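Local coordinates for Sn-glycerol-3-phosphate ABC transporter substrate-binding protein UspB (Mycobacterium tuberculosis, PDB 4MFI) that binds glycerophosphocholine and probably delivers it to its ABC importer as the transporter's extracellular substrate-binding subunit, at residues 92-97 against 312-317; 212-217 against 232-237; 345-350 against 370-375. All coordinates share one frame; numbering follows the deposited sequence.

Contact 1 of 3, residues 92-97 against 312-317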
loop_
_atom_site.group_PDB
_atom_site.type_symbol
_atom_site.label_atom_id
_atom_site.label_comp_id
_atom_site.label_asym_id
_atom_site.label_seq_id
_atom_site.Cartn_x
_atom_site.Cartn_y
_atom_site.Cartn_z
ATOM N N THR A 92 2.649 -15.484 26.545
ATOM C CA THR A 92 1.676 -14.411 26.753
ATOM C C THR A 92 2.286 -13.007 26.735
ATOM O O THR A 92 1.591 -12.020 26.991
ATOM C CB THR A 92 0.862 -14.620 28.051
ATOM O OG1 THR A 92 1.751 -14.775 29.165
ATOM C CG2 THR A 92 -0.012 -15.859 27.931
ATOM N N ASP A 93 3.575 -12.910 26.422
ATOM C CA ASP A 93 4.207 -11.606 26.248
ATOM C C ASP A 93 3.997 -11.102 24.820
ATOM O O ASP A 93 4.932 -10.656 24.153
ATOM C CB ASP A 93 5.698 -11.660 26.600
ATOM C CG ASP A 93 5.940 -11.902 28.080
ATOM O OD1 ASP A 93 6.333 -13.031 28.445
ATOM O OD2 ASP A 93 5.734 -10.965 28.879
ATOM N N VAL A 94 2.756 -11.195 24.357
ATOM C CA VAL A 94 2.365 -10.659 23.062
ATOM C C VAL A 94 2.067 -9.174 23.207
ATOM O O VAL A 94 1.800 -8.694 24.312
ATOM C CB VAL A 94 1.118 -11.388 22.502
ATOM C CG1 VAL A 94 1.458 -12.831 22.135
ATOM C CG2 VAL A 94 -0.031 -11.329 23.493
ATOM N N PRO A 95 2.128 -8.432 22.094
ATOM C CA PRO A 95 1.710 -7.028 22.134
ATOM C C PRO A 95 0.205 -6.926 22.343
ATOM O O PRO A 95 -0.519 -7.894 22.084
ATOM C CB PRO A 95 2.072 -6.518 20.738
ATOM C CG PRO A 95 2.074 -7.753 19.869
ATOM C CD PRO A 95 2.623 -8.831 20.764
ATOM N N ASP A 96 -0.261 -5.773 22.805
ATOM C CA ASP A 96 -1.692 -5.482 22.801
ATOM C C ASP A 96 -2.135 -4.942 21.453
ATOM O O ASP A 96 -3.268 -5.182 21.011
ATOM C CB ASP A 96 -2.031 -4.468 23.891
ATOM C CG ASP A 96 -1.812 -5.024 25.271
ATOM O OD1 ASP A 96 -2.745 -5.654 25.815
ATOM O OD2 ASP A 96 -0.696 -4.850 25.805
ATOM N N VAL A 97 -1.233 -4.203 20.809
ATOM C CA VAL A 97 -1.490 -3.572 19.515
ATOM C C VAL A 97 -0.258 -3.815 18.665
ATOM O O VAL A 97 0.861 -3.527 19.095
ATOM C CB VAL A 97 -1.733 -2.052 19.666
ATOM C CG1 VAL A 97 -1.896 -1.391 18.300
ATOM C CG2 VAL A 97 -2.957 -1.792 20.539
ATOM N N PRO A 312 -4.027 -8.918 19.062
ATOM C CA PRO A 312 -3.904 -10.373 19.205
ATOM C C PRO A 312 -5.085 -11.020 19.932
ATOM O O PRO A 312 -5.665 -10.437 20.860
ATOM C CB PRO A 312 -2.626 -10.529 20.030
ATOM C CG PRO A 312 -1.807 -9.328 19.638
ATOM C CD PRO A 312 -2.823 -8.215 19.538
ATOM N N ALA A 313 -5.418 -12.237 19.510
ATOM C CA ALA A 313 -6.531 -12.984 20.082
ATOM C C ALA A 313 -6.295 -13.391 21.533
ATOM O O ALA A 313 -7.253 -13.552 22.291
ATOM C CB ALA A 313 -6.828 -14.219 19.237
ATOM N N LYS A 314 -5.035 -13.575 21.927
ATOM C CA LYS A 314 -4.756 -14.098 23.268
ATOM C C LYS A 314 -4.599 -13.013 24.341
ATOM O O LYS A 314 -3.751 -13.106 25.229
ATOM C CB LYS A 314 -3.559 -15.050 23.262
ATOM C CG LYS A 314 -2.225 -14.408 22.968
ATOM C CD LYS A 314 -1.093 -15.275 23.500
ATOM C CE LYS A 314 -1.250 -16.720 23.068
ATOM N NZ LYS A 314 -0.038 -17.533 23.362
ATOM N N LEU A 315 -5.437 -11.989 24.252
ATOM C CA LEU A 315 -5.560 -10.995 25.309
ATOM C C LEU A 315 -6.842 -11.272 26.074
ATOM O O LEU A 315 -7.787 -11.842 25.522
ATOM C CB LEU A 315 -5.652 -9.586 24.718
ATOM C CG LEU A 315 -4.577 -9.026 23.788
ATOM C CD1 LEU A 315 -4.810 -7.526 23.590
ATOM C CD2 LEU A 315 -3.171 -9.300 24.291
ATOM N N SER A 316 -6.888 -10.866 27.339
ATOM C CA SER A 316 -8.150 -10.859 28.069
ATOM C C SER A 316 -9.113 -9.896 27.377
ATOM O O SER A 316 -8.685 -9.014 26.619
ATOM C CB SER A 316 -7.932 -10.416 29.512
ATOM O OG SER A 316 -7.602 -9.038 29.572
ATOM N N GLU A 317 -10.411 -10.063 27.623
ATOM C CA GLU A 317 -11.402 -9.174 27.023
ATOM C C GLU A 317 -11.168 -7.716 27.407
ATOM O O GLU A 317 -11.280 -6.830 26.560
ATOM C CB GLU A 317 -12.833 -9.601 27.368
ATOM C CG GLU A 317 -13.461 -10.536 26.337
ATOM C CD GLU A 317 -13.540 -9.919 24.944
ATOM O OE1 GLU A 317 -13.623 -8.673 24.835
ATOM O OE2 GLU A 317 -13.521 -10.684 23.955
#
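Asp-96 and Pro-312 bring their CA atoms within 6.5 Å of each other, while Thr-92 and Lys-314 stand 7.3 Å apart by the same measure, so the two loops run past one another in opposite senses. Neither is a regular helix or strand here, apart from the first strand residue Val-97 and the first helix residue Glu-317. An inverse gamma turn centred on Asp-93, closed by a weak bond from Val-94 N to Thr-92 O, bends the first loop between Thr-92 and Val-94. What joins them illustrates how loops can be sealed by carbon packing. Pro-312 presents its ring to the peptide carbonyl of Pro-95, with CG 3.1 Å from Pro-95 O. That oxygen is buried without a hydrogen-bonding partner, and the ring of Pro-312 closes over it. The two proline side chains cross at about a right angle, CG to CG 4.2 Å. Both methyls of Val-94 pack on the Lys-314 chain, CG1 at 3.8 Å from CD, and CG2 also lies against CD2 of Leu-315. Lys-314 reaches the valine because its CG sits between the backbone N and carbonyl carbon (chi1 68°), and a bend at chi3 (49°) turns the chain end onward. Its NZ is then held by the carbonyls of Leu-89 and Gly-91. Leu-315 also sends CD1 against Asp-96, 3.6 Å from OD1, placing a methyl beside a carboxylate engaged elsewhere: OD1 forms a salt bridge with Arg-319 and OD2 one with Lys-33, and OD2 also accepts a hydrogen bond from Asp-40 N. The junction thus lies where strand 97-101 begins and where the chain, having left strand 307-310, enters helix 317-330, N-capped by Ser-316. Phe-85 of helix 78-88 touches both prolines, and strand 39-43 flanks the first loop through Trp-42 and Ile-39.

Contact 2 of 3, residues 212-217 against 232-237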
loop_
_atom_site.group_PDB
_atom_site.type_symbol
_atom_site.label_atom_id
_atom_site.label_comp_id
_atom_site.label_asym_id
_atom_site.label_seq_id
_atom_site.Cartn_x
_atom_site.Cartn_y
_atom_site.Cartn_z
ATOM N N GLY A 212 -2.249 -1.882 -10.814
ATOM C CA GLY A 212 -3.116 -0.863 -11.372
ATOM C C GLY A 212 -3.330 -0.989 -12.868
ATOM O O GLY A 212 -4.475 -1.119 -13.312
ATOM N N PRO A 213 -2.248 -0.927 -13.663
ATOM C CA PRO A 213 -2.438 -1.092 -15.105
ATOM C C PRO A 213 -3.067 -2.426 -15.459
ATOM O O PRO A 213 -3.879 -2.462 -16.376
ATOM C CB PRO A 213 -1.018 -0.971 -15.685
ATOM C CG PRO A 213 -0.102 -0.944 -14.525
ATOM C CD PRO A 213 -0.891 -0.444 -13.352
ATOM N N ASN A 214 -2.735 -3.489 -14.735
ATOM C CA ASN A 214 -3.374 -4.770 -14.979
ATOM C C ASN A 214 -4.900 -4.635 -14.853
ATOM O O ASN A 214 -5.645 -4.965 -15.783
ATOM C CB ASN A 214 -2.804 -5.799 -13.993
ATOM C CG ASN A 214 -3.105 -7.230 -14.380
ATOM O OD1 ASN A 214 -3.384 -7.551 -15.542
ATOM N ND2 ASN A 214 -3.022 -8.114 -13.394
ATOM N N TRP A 215 -5.366 -4.110 -13.723
ATOM C CA TRP A 215 -6.793 -3.863 -13.528
ATOM C C TRP A 215 -7.389 -2.942 -14.605
ATOM O O TRP A 215 -8.514 -3.163 -15.062
ATOM C CB TRP A 215 -7.032 -3.227 -12.162
ATOM C CG TRP A 215 -6.821 -4.135 -10.986
ATOM C CD1 TRP A 215 -6.924 -5.504 -10.952
ATOM C CD2 TRP A 215 -6.485 -3.723 -9.660
ATOM N NE1 TRP A 215 -6.671 -5.960 -9.675
ATOM C CE2 TRP A 215 -6.407 -4.883 -8.865
ATOM C CE3 TRP A 215 -6.247 -2.476 -9.065
ATOM C CZ2 TRP A 215 -6.094 -4.833 -7.508
ATOM C CZ3 TRP A 215 -5.941 -2.428 -7.720
ATOM C CH2 TRP A 215 -5.873 -3.597 -6.955
ATOM N N ALA A 216 -6.653 -1.896 -14.981
ATOM C CA ALA A 216 -7.140 -0.936 -15.967
ATOM C C ALA A 216 -7.419 -1.596 -17.315
ATOM O O ALA A 216 -8.303 -1.161 -18.065
ATOM C CB ALA A 216 -6.141 0.205 -16.130
ATOM N N PHE A 217 -6.666 -2.651 -17.609
ATOM C CA PHE A 217 -6.805 -3.398 -18.858
ATOM C C PHE A 217 -7.740 -4.600 -18.716
ATOM O O PHE A 217 -7.908 -5.372 -19.660
ATOM C CB PHE A 217 -5.423 -3.843 -19.360
ATOM C CG PHE A 217 -4.667 -2.773 -20.107
ATOM C CD1 PHE A 217 -5.183 -2.244 -21.286
ATOM C CD2 PHE A 217 -3.431 -2.314 -19.655
ATOM C CE1 PHE A 217 -4.490 -1.272 -21.999
ATOM C CE2 PHE A 217 -2.723 -1.335 -20.368
ATOM C CZ PHE A 217 -3.256 -0.815 -21.539
ATOM N N PRO A 232 -6.730 -14.057 -20.809
ATOM C CA PRO A 232 -6.280 -13.199 -21.911
ATOM C C PRO A 232 -6.060 -11.730 -21.536
ATOM O O PRO A 232 -5.085 -11.141 -22.008
ATOM C CB PRO A 232 -7.414 -13.325 -22.934
ATOM C CG PRO A 232 -8.012 -14.661 -22.663
ATOM C CD PRO A 232 -7.891 -14.885 -21.187
ATOM N N ALA A 233 -6.922 -11.143 -20.709
ATOM C CA ALA A 233 -6.745 -9.733 -20.366
ATOM C C ALA A 233 -5.475 -9.500 -19.547
ATOM O O ALA A 233 -4.796 -8.485 -19.711
ATOM C CB ALA A 233 -7.964 -9.189 -19.643
ATOM N N THR A 234 -5.142 -10.447 -18.677
ATOM C CA THR A 234 -3.942 -10.327 -17.860
ATOM C C THR A 234 -2.687 -10.487 -18.705
ATOM O O THR A 234 -1.718 -9.738 -18.555
ATOM C CB THR A 234 -3.946 -11.365 -16.744
ATOM O OG1 THR A 234 -5.187 -11.259 -16.037
ATOM C CG2 THR A 234 -2.778 -11.124 -15.787
ATOM N N ILE A 235 -2.699 -11.468 -19.599
ATOM C CA ILE A 235 -1.582 -11.636 -20.523
ATOM C C ILE A 235 -1.405 -10.384 -21.395
ATOM O O ILE A 235 -0.281 -9.944 -21.644
ATOM C CB ILE A 235 -1.744 -12.915 -21.373
ATOM C CG1 ILE A 235 -1.576 -14.149 -20.473
ATOM C CG2 ILE A 235 -0.733 -12.937 -22.521
ATOM C CD1 ILE A 235 -1.821 -15.447 -21.158
ATOM N N ALA A 236 -2.512 -9.787 -21.829
ATOM C CA ALA A 236 -2.445 -8.558 -22.616
ATOM C C ALA A 236 -1.808 -7.408 -21.831
ATOM O O ALA A 236 -0.986 -6.666 -22.374
ATOM C CB ALA A 236 -3.822 -8.171 -23.123
ATOM N N ALA A 237 -2.186 -7.256 -20.560
ATOM C CA ALA A 237 -1.557 -6.250 -19.705
ATOM C C ALA A 237 -0.064 -6.532 -19.540
ATOM O O ALA A 237 0.761 -5.612 -19.576
ATOM C CB ALA A 237 -2.247 -6.187 -18.352
HETATM O O HOH W 1 -6.134 -6.582 -21.446
#
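Asn-214 carries this contact through the oxygen of its amide. With CG anti to the backbone N (chi1 -165°), the side chain reaches across to helix 232-245, where OD1 comes 3.3 Å from CB of Ala-237 and 3.6 Å from CG2 of Thr-234. The amide oxygen is therefore wedged between two methyl groups, buried and without a hydrogen-bonding partner. Thr-234 turns that methyl toward the asparagine because CG2 is anti to its own backbone N, while OG1 (chi1 -53°) is directed to the carbonyls of Ala-220 and Thr-228. Phe-217 adds its CB, 4.1 Å from CB of Ala-237, and that methyl meets the ring obliquely. Farther out, one water donates to both Phe-217 O (2.8 Å) and Ala-233 O (2.9 Å), bridging two carbonyls that could not bond to each other. Small residues at 233 and 237, one helical turn apart, let the backbones approach closely, with CA of Asn-214 and CA of Ala-237 only 5.3 Å apart. The C-terminal part of helix 211-216 and the residue after it thus pack on the N-terminal part of helix 232-245, and a short antiparallel beta-hairpin connects them within the alpha/beta fold of the periplasmic-binding-protein clan.

Contact 3 of 3, residues 345-350 against 370-375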
loop_
_atom_site.group_PDB
_atom_site.type_symbol
_atom_site.label_atom_id
_atom_site.label_comp_id
_atom_site.label_asym_id
_atom_site.label_seq_id
_atom_site.Cartn_x
_atom_site.Cartn_y
_atom_site.Cartn_z
ATOM N N TYR A 345 2.330 9.502 5.102
ATOM C CA TYR A 345 1.251 8.535 4.921
ATOM C C TYR A 345 -0.061 9.291 4.746
ATOM O O TYR A 345 -0.131 10.491 5.015
ATOM C CB TYR A 345 1.193 7.529 6.082
ATOM C CG TYR A 345 2.377 6.601 6.054
ATOM C CD1 TYR A 345 2.490 5.627 5.070
ATOM C CD2 TYR A 345 3.402 6.718 6.984
ATOM C CE1 TYR A 345 3.587 4.789 5.017
ATOM C CE2 TYR A 345 4.500 5.880 6.938
ATOM C CZ TYR A 345 4.590 4.922 5.953
ATOM O OH TYR A 345 5.685 4.090 5.902
ATOM N N LEU A 346 -1.091 8.601 4.276
ATOM C CA LEU A 346 -2.345 9.251 3.914
ATOM C C LEU A 346 -3.345 9.207 5.069
ATOM O O LEU A 346 -3.410 8.216 5.795
ATOM C CB LEU A 346 -2.930 8.570 2.673
ATOM C CG LEU A 346 -1.979 8.541 1.471
ATOM C CD1 LEU A 346 -2.578 7.778 0.298
ATOM C CD2 LEU A 346 -1.600 9.957 1.063
ATOM N N PRO A 347 -4.138 10.279 5.247
ATOM C CA PRO A 347 -5.163 10.247 6.299
ATOM C C PRO A 347 -6.148 9.107 6.051
ATOM O O PRO A 347 -6.592 8.922 4.912
ATOM C CB PRO A 347 -5.862 11.610 6.159
ATOM C CG PRO A 347 -4.883 12.479 5.415
ATOM C CD PRO A 347 -4.130 11.551 4.509
ATOM N N VAL A 348 -6.485 8.350 7.095
ATOM C CA VAL A 348 -7.300 7.153 6.909
ATOM C C VAL A 348 -8.790 7.397 7.151
ATOM O O VAL A 348 -9.600 6.479 7.003
ATOM C CB VAL A 348 -6.802 5.980 7.787
ATOM C CG1 VAL A 348 -5.305 5.750 7.569
ATOM C CG2 VAL A 348 -7.093 6.232 9.269
ATOM N N ARG A 349 -9.141 8.634 7.511
ATOM C CA ARG A 349 -10.525 9.006 7.786
ATOM C C ARG A 349 -11.035 9.970 6.735
ATOM O O ARG A 349 -10.335 10.929 6.383
ATOM C CB ARG A 349 -10.644 9.674 9.164
ATOM C CG ARG A 349 -10.277 8.767 10.336
ATOM C CD ARG A 349 -11.339 7.701 10.572
ATOM N NE ARG A 349 -12.539 8.314 11.120
ATOM C CZ ARG A 349 -12.901 8.249 12.397
ATOM N NH1 ARG A 349 -12.166 7.570 13.275
ATOM N NH2 ARG A 349 -14.000 8.865 12.793
ATOM N N LYS A 350 -12.253 9.731 6.254
ATOM C CA LYS A 350 -12.870 10.610 5.263
ATOM C C LYS A 350 -12.954 12.045 5.770
ATOM O O LYS A 350 -12.626 12.989 5.050
ATOM C CB LYS A 350 -14.272 10.109 4.906
ATOM C CG LYS A 350 -14.295 8.709 4.314
ATOM C CD LYS A 350 -15.733 8.255 4.109
ATOM C CE LYS A 350 -15.794 6.840 3.561
ATOM N NZ LYS A 350 -17.181 6.305 3.619
ATOM N N VAL A 370 -3.564 15.760 -4.519
ATOM C CA VAL A 370 -3.747 14.739 -5.556
ATOM C C VAL A 370 -3.790 13.341 -4.935
ATOM O O VAL A 370 -4.678 12.535 -5.246
ATOM C CB VAL A 370 -2.643 14.800 -6.630
ATOM C CG1 VAL A 370 -2.711 13.583 -7.557
ATOM C CG2 VAL A 370 -2.748 16.095 -7.422
ATOM N N ALA A 371 -2.850 13.062 -4.037
ATOM C CA ALA A 371 -2.804 11.766 -3.363
ATOM C C ALA A 371 -4.074 11.521 -2.543
ATOM O O ALA A 371 -4.615 10.414 -2.540
ATOM C CB ALA A 371 -1.563 11.671 -2.483
ATOM N N LEU A 372 -4.537 12.559 -1.849
ATOM C CA LEU A 372 -5.772 12.500 -1.081
ATOM C C LEU A 372 -6.973 12.186 -1.954
ATOM O O LEU A 372 -7.794 11.319 -1.629
ATOM C CB LEU A 372 -6.029 13.862 -0.441
ATOM C CG LEU A 372 -5.507 14.129 0.954
ATOM C CD1 LEU A 372 -6.587 14.825 1.765
ATOM C CD2 LEU A 372 -5.165 12.823 1.580
ATOM N N ASP A 373 -7.084 12.916 -3.057
ATOM C CA ASP A 373 -8.261 12.833 -3.909
ATOM C C ASP A 373 -8.387 11.497 -4.629
ATOM O O ASP A 373 -9.473 11.132 -5.078
ATOM C CB ASP A 373 -8.275 13.992 -4.905
ATOM C CG ASP A 373 -8.543 15.334 -4.234
ATOM O OD1 ASP A 373 -9.010 15.352 -3.074
ATOM O OD2 ASP A 373 -8.289 16.376 -4.871
ATOM N N GLN A 374 -7.290 10.755 -4.718
ATOM C CA GLN A 374 -7.342 9.443 -5.353
ATOM C C GLN A 374 -7.940 8.364 -4.438
ATOM O O GLN A 374 -8.383 7.321 -4.919
ATOM C CB GLN A 374 -5.951 9.019 -5.841
ATOM C CG GLN A 374 -5.989 7.781 -6.724
ATOM C CD GLN A 374 -4.654 7.390 -7.332
ATOM O OE1 GLN A 374 -4.621 6.824 -8.423
ATOM N NE2 GLN A 374 -3.556 7.667 -6.628
ATOM N N LEU A 375 -7.955 8.598 -3.128
ATOM C CA LEU A 375 -8.419 7.569 -2.182
ATOM C C LEU A 375 -9.798 6.921 -2.450
ATOM O O LEU A 375 -9.940 5.701 -2.296
ATOM C CB LEU A 375 -8.322 8.069 -0.731
ATOM C CG LEU A 375 -6.901 8.035 -0.159
ATOM C CD1 LEU A 375 -6.836 8.663 1.227
ATOM C CD2 LEU A 375 -6.367 6.610 -0.114
#
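Leu-346 meets Ala-371, and Pro-347 meets Leu-372, where an extended loop passes alongside the later part of helix 366-374, with 6.9 Å between the CA atoms of Leu-346 and Leu-372. The side chain of Leu-346 points toward the helix and forks over it: CD2 packs 3.9 Å from CB of Ala-371, and CD1 packs 4.0 Å from CD2 of Leu-375. Its CG lies anti to the carbonyl carbon (chi1 -56°), which carries the fork toward the helix. In this alpha/beta fold of the periplasmic-binding-protein clan, the long strand 144-160 is a common support for both partners, since Thr-154 touches both Leu-346 and Gln-374. Gln-374 also donates through NE2 to Pro-155 O, and the backbone of Leu-346 bonds to that of Arg-152. The side chains of Pro-347 and Leu-372 cross at about a right angle. The gap between Pro-347 CD and Leu-372 CD2 is 3.4 Å, tighter than ordinary van der Waals contact, and Leu-372 has chi1 -92° and chi2 -136°, both away from staggered values; whether this is genuine strain or an imperfectly placed side chain remains doubtful. Leu-375 also sets its CD1 methyl against the carbonyl oxygen of Pro-347, at 3.7 Å. Glu-358 of helix 356-364 touches both Pro-347 and Leu-372, and Leu-362 of the same helix adds to the cover of Leu-372.

Followed from the N terminus, the chain first opens contact 1 at 92-97, just before strand 97-101, and closes it only at 312-317, after strand 307-310, with which strand 97-101 pairs. Contact 2 is nested within that long loop: helix 211-216 meets helix 232-245 after a short hairpin, on the opposite side of the chain's centre, with contact centres 42 Å apart. Contact 3 follows in series, bringing the loop after helix 333-343 against helix 366-374. It lies nearer the middle of the molecule, its nearest atoms about 8 Å from those of contact 2 and about 13 Å from those of contact 1. None of the three crosses another.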